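Local coordinates for protein phosphoglycolate phosphatase (Lactobacillus plantarum, PDB 2HDO) that probably removes the phosphate from 2-phosphoglycolate to give glycolate, as a hydrolase of the haloacid dehalogenase (HAD) superfamily, at residues V74-S77 against H78-Q81; K138-P141 against L142-L145. One frame throughout, in Å; residues are numbered along the deposited sequence.

Interaction 1: V74-S77 against H78-Q81; sequences VMAS and HYDQ. With PO4 (phosphate ion), chain C.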
loop_
_atom_site.group_PDB
_atom_site.type_symbol
_atom_site.label_atom_id
_atom_site.label_comp_id
_atom_site.label_asym_id
_atom_site.label_seq_id
_atom_site.Cartn_x
_atom_site.Cartn_y
_atom_site.Cartn_z
ATOM N N VAL A 74 -8.035 -15.891 5.679
ATOM C CA VAL A 74 -7.847 -16.544 4.386
ATOM C C VAL A 74 -6.590 -16.055 3.688
ATOM O O VAL A 74 -5.827 -16.839 3.115
ATOM C CB VAL A 74 -9.077 -16.328 3.471
ATOM C CG1 VAL A 74 -8.808 -16.934 2.107
ATOM C CG2 VAL A 74 -10.298 -16.960 4.087
HETATM N N MSE A 75 -6.371 -14.753 3.742
HETATM C CA MSE A 75 -5.207 -14.161 3.100
HETATM C C MSE A 75 -3.905 -14.747 3.645
HETATM O O MSE A 75 -2.947 -14.908 2.904
HETATM C CB MSE A 75 -5.232 -12.636 3.278
HETATM C CG MSE A 75 -3.996 -11.927 2.706
HETATM SE SE MSE A 75 -3.629 -12.409 0.778
HETATM C CE MSE A 75 -4.728 -10.997 -0.091
ATOM N N ALA A 76 -3.878 -15.136 4.916
ATOM C CA ALA A 76 -2.626 -15.650 5.480
ATOM C C ALA A 76 -2.223 -17.017 4.865
ATOM O O ALA A 76 -1.066 -17.459 5.001
ATOM C CB ALA A 76 -2.704 -15.715 6.984
ATOM N N SER A 77 -3.122 -17.643 4.111
ATOM C CA SER A 77 -2.775 -18.819 3.290
ATOM C C SER A 77 -2.364 -18.556 1.845
ATOM O O SER A 77 -2.143 -19.511 1.096
ATOM C CB SER A 77 -3.952 -19.774 3.278
ATOM O OG SER A 77 -4.003 -20.374 4.539
ATOM N N HIS A 78 -2.274 -17.294 1.449
ATOM C CA HIS A 78 -2.082 -16.927 0.034
ATOM C C HIS A 78 -0.857 -16.085 -0.257
ATOM O O HIS A 78 -0.710 -15.589 -1.358
ATOM C CB HIS A 78 -3.344 -16.255 -0.508
ATOM C CG HIS A 78 -4.468 -17.222 -0.691
ATOM N ND1 HIS A 78 -4.668 -17.914 -1.866
ATOM C CD2 HIS A 78 -5.400 -17.675 0.180
ATOM C CE1 HIS A 78 -5.704 -18.725 -1.721
ATOM N NE2 HIS A 78 -6.161 -18.606 -0.485
ATOM N N TYR A 79 0.041 -15.928 0.697
ATOM C CA TYR A 79 1.233 -15.136 0.440
ATOM C C TYR A 79 2.076 -15.681 -0.704
ATOM O O TYR A 79 2.746 -14.895 -1.405
ATOM C CB TYR A 79 2.072 -15.022 1.696
ATOM C CG TYR A 79 1.342 -14.384 2.846
ATOM C CD1 TYR A 79 0.695 -13.178 2.687
ATOM C CD2 TYR A 79 1.313 -14.979 4.092
ATOM C CE1 TYR A 79 0.036 -12.581 3.722
ATOM C CE2 TYR A 79 0.663 -14.382 5.133
ATOM C CZ TYR A 79 0.029 -13.186 4.938
ATOM O OH TYR A 79 -0.620 -12.599 5.970
ATOM N N ASP A 80 2.054 -16.991 -0.930
ATOM C CA ASP A 80 2.810 -17.568 -2.062
ATOM C C ASP A 80 2.215 -17.229 -3.445
ATOM O O ASP A 80 2.848 -17.496 -4.476
ATOM C CB ASP A 80 2.972 -19.091 -1.908
ATOM N N GLN A 81 0.999 -16.693 -3.469
ATOM C CA GLN A 81 0.344 -16.206 -4.679
ATOM C C GLN A 81 0.713 -14.742 -4.924
ATOM O O GLN A 81 0.214 -14.136 -5.866
ATOM C CB GLN A 81 -1.177 -16.365 -4.497
ATOM C CG GLN A 81 -2.153 -16.028 -5.673
ATOM C CD GLN A 81 -3.663 -16.410 -5.347
ATOM O OE1 GLN A 81 -3.986 -16.867 -4.240
ATOM N NE2 GLN A 81 -4.557 -16.216 -6.326
HETATM P P PO4 C . -8.011 -21.093 1.259
HETATM O O1 PO4 C . -8.236 -20.081 0.150
HETATM O O2 PO4 C . -8.954 -20.869 2.466
HETATM O O3 PO4 C . -6.579 -21.023 1.772
HETATM O O4 PO4 C . -8.235 -22.457 0.646
HETATM O O HOH W 1 0.619 -18.043 3.028
HETATM O O HOH W 2 0.847 -19.110 0.541
#

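Interaction 2: K138-P141 against L142-L145; sequences KPDP and LPLL. With PO4 (phosphate ion), chain B.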
loop_
_atom_site.group_PDB
_atom_site.type_symbol
_atom_site.label_atom_id
_atom_site.label_comp_id
_atom_site.label_asym_id
_atom_site.label_seq_id
_atom_site.Cartn_x
_atom_site.Cartn_y
_atom_site.Cartn_z
ATOM N N LYS A 138 -5.358 5.642 6.505
ATOM C CA LYS A 138 -5.356 6.342 5.228
ATOM C C LYS A 138 -6.806 6.437 4.737
ATOM O O LYS A 138 -7.544 5.474 4.843
ATOM C CB LYS A 138 -4.487 5.581 4.206
ATOM C CG LYS A 138 -3.017 5.497 4.611
ATOM C CD LYS A 138 -2.103 4.982 3.484
ATOM C CE LYS A 138 -2.048 3.486 3.420
ATOM N NZ LYS A 138 -1.153 2.916 2.343
ATOM N N PRO A 139 -7.209 7.558 4.114
ATOM C CA PRO A 139 -6.460 8.725 3.690
ATOM C C PRO A 139 -6.240 9.803 4.725
ATOM O O PRO A 139 -5.771 10.878 4.390
ATOM C CB PRO A 139 -7.293 9.267 2.525
ATOM C CG PRO A 139 -8.693 8.927 2.910
ATOM C CD PRO A 139 -8.604 7.617 3.646
ATOM N N ASP A 140 -6.508 9.514 5.990
ATOM C CA ASP A 140 -6.053 10.441 7.034
ATOM C C ASP A 140 -4.503 10.535 6.963
ATOM O O ASP A 140 -3.829 9.512 6.675
ATOM C CB ASP A 140 -6.480 9.969 8.421
ATOM C CG ASP A 140 -6.293 11.030 9.480
ATOM O OD1 ASP A 140 -5.169 11.251 9.995
ATOM O OD2 ASP A 140 -7.299 11.706 9.777
ATOM N N PRO A 141 -3.942 11.739 7.153
ATOM C CA PRO A 141 -2.481 11.882 7.061
ATOM C C PRO A 141 -1.665 11.296 8.225
ATOM O O PRO A 141 -0.457 11.106 8.087
ATOM C CB PRO A 141 -2.287 13.393 6.999
ATOM C CG PRO A 141 -3.501 13.961 7.696
ATOM C CD PRO A 141 -4.609 13.047 7.338
ATOM N N LEU A 142 -2.303 11.009 9.353
ATOM C CA LEU A 142 -1.594 10.605 10.571
ATOM C C LEU A 142 -0.617 9.425 10.364
ATOM O O LEU A 142 0.505 9.492 10.851
ATOM C CB LEU A 142 -2.581 10.234 11.651
ATOM C CG LEU A 142 -1.940 9.872 12.996
ATOM C CD1 LEU A 142 -1.123 11.042 13.454
ATOM C CD2 LEU A 142 -3.003 9.471 13.996
ATOM N N PRO A 143 -1.037 8.349 9.658
ATOM C CA PRO A 143 -0.058 7.263 9.516
ATOM C C PRO A 143 1.238 7.696 8.772
ATOM O O PRO A 143 2.325 7.286 9.163
ATOM C CB PRO A 143 -0.823 6.207 8.705
ATOM C CG PRO A 143 -2.297 6.571 8.846
ATOM C CD PRO A 143 -2.324 8.039 8.995
ATOM N N LEU A 144 1.115 8.500 7.710
ATOM C CA LEU A 144 2.293 9.005 6.999
ATOM C C LEU A 144 3.135 9.959 7.853
ATOM O O LEU A 144 4.353 9.858 7.902
ATOM C CB LEU A 144 1.872 9.674 5.689
ATOM C CG LEU A 144 2.950 10.271 4.815
ATOM C CD1 LEU A 144 4.097 9.291 4.622
ATOM C CD2 LEU A 144 2.377 10.707 3.476
ATOM N N LEU A 145 2.468 10.856 8.557
ATOM C CA LEU A 145 3.172 11.802 9.375
ATOM C C LEU A 145 3.841 11.067 10.552
ATOM O O LEU A 145 4.905 11.455 10.983
ATOM C CB LEU A 145 2.209 12.875 9.867
ATOM C CG LEU A 145 1.790 13.840 8.771
ATOM C CD1 LEU A 145 0.698 14.782 9.282
ATOM C CD2 LEU A 145 2.969 14.637 8.250
HETATM P P PO4 B . -1.708 -1.003 1.248
HETATM O O1 PO4 B . -2.049 0.209 2.157
HETATM O O2 PO4 B . -0.336 -1.701 1.362
HETATM O O3 PO4 B . -1.868 -0.529 -0.218
HETATM O O4 PO4 B . -2.749 -2.098 1.508
#

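Interaction 1: V74-S77 against H78-Q81
H78 closes a type I beta turn that begins at M75: its backbone N donates to M75 O over 2.9 Å, the N-H lying well above the plane of that carbonyl. Its ring is gripped along the edge. CD2 comes to 3.1 Å from V74 O, in the plane of the ring, and NE2 gives a nearly straight bond of 2.6 Å (165°) to O1 of a phosphate ion that probably came from the crystallisation liquor. H78 ND1 donates to Q81 OE1, 2.7 Å away and tilted from the ring plane; both ring nitrogens donate, which should restrain its rotation and is consistent with a protonated imidazole. With an alanine here, the phosphate O1 and Q81 OE1 would probably lose their imidazole donors, leaving the Q81 amide freer to turn. Next, with CG beside its own backbone N (chi1 -59°), the Y79 ring lies against A76, CE2 meeting A76 O obliquely at 3.5 Å, and has M75 O over one face. M75 is modelled as selenomethionine; its SE lies obliquely to this ring, 5.5 Å from the centroid, a Met-aromatic contact. One water bridges A76 O to Y79 N; a second accepts from D80 N and donates weakly to S77 O. The turn links helix 64-75 to strand 83-84: V74, H78 and Q81 lean on helix 19-31, where Q81 NE2 bonds T24 OG1, while M75 and Y79 rest against E111 of helix 109-116.

Interaction 2: K138-P141 against L142-L145
D140 reaches round the turn into helix 142-150 and caps it: OD1 accepts the backbone N-H of L142 over 2.9 Å, a nearly straight bond (163°) that meets the oxygen on its anti side, slightly out of the carboxylate plane. With CG anti to the backbone N (chi1 -168°), the acid lies alongside L142, and OD1 also touches L142 CB at 3.2 Å. One residue on, P141 O takes the N-H of L145 at 3.0 Å, a nearly straight i to i+4 bond at the start of helix 142-150. P143 has no N-H to give; its CD instead packs 3.1 Å from D140 O. L145 CD1 rests on P141 CB at 4.0 Å. K138 leaves this cluster, its chain bent at chi3, and carries NZ to 2.9 Å from O1 of a phosphate ion, probably from the crystallisation liquor. The ammonium also forms salt bridges to D10 OD1 and D167 OD1 and a hydrogen bond to V104 O. The same phosphate is held by T105 OG1 and the backbone N of S106, I11 and D12. K138 beside D10, in what looks like the DxDx(T/V) motif, is consistent with the active-site lysine of HAD phosphatases.

Interactions 1 and 2 lie on opposite sides of the chain's centre, their own centres about 27 Å apart and their nearest atoms about 15 Å, so neither touches the other. Each holds a phosphate ion, but in different settings. The one at interaction 2 sits in the probable catalytic pocket beside D10 and D12, whereas the one at interaction 1 lies at the surface, where H78 NE2 donates to it. Both mark helix boundaries: interaction 1 leads out of helix 64-75, and interaction 2 leads into helix 142-150. M75 comes near the residues of the likely DxDx(T/V) motif without touching them, while K138 makes direct contact, so interaction 2 belongs to the probable site, while interaction 1 has only M75 near it.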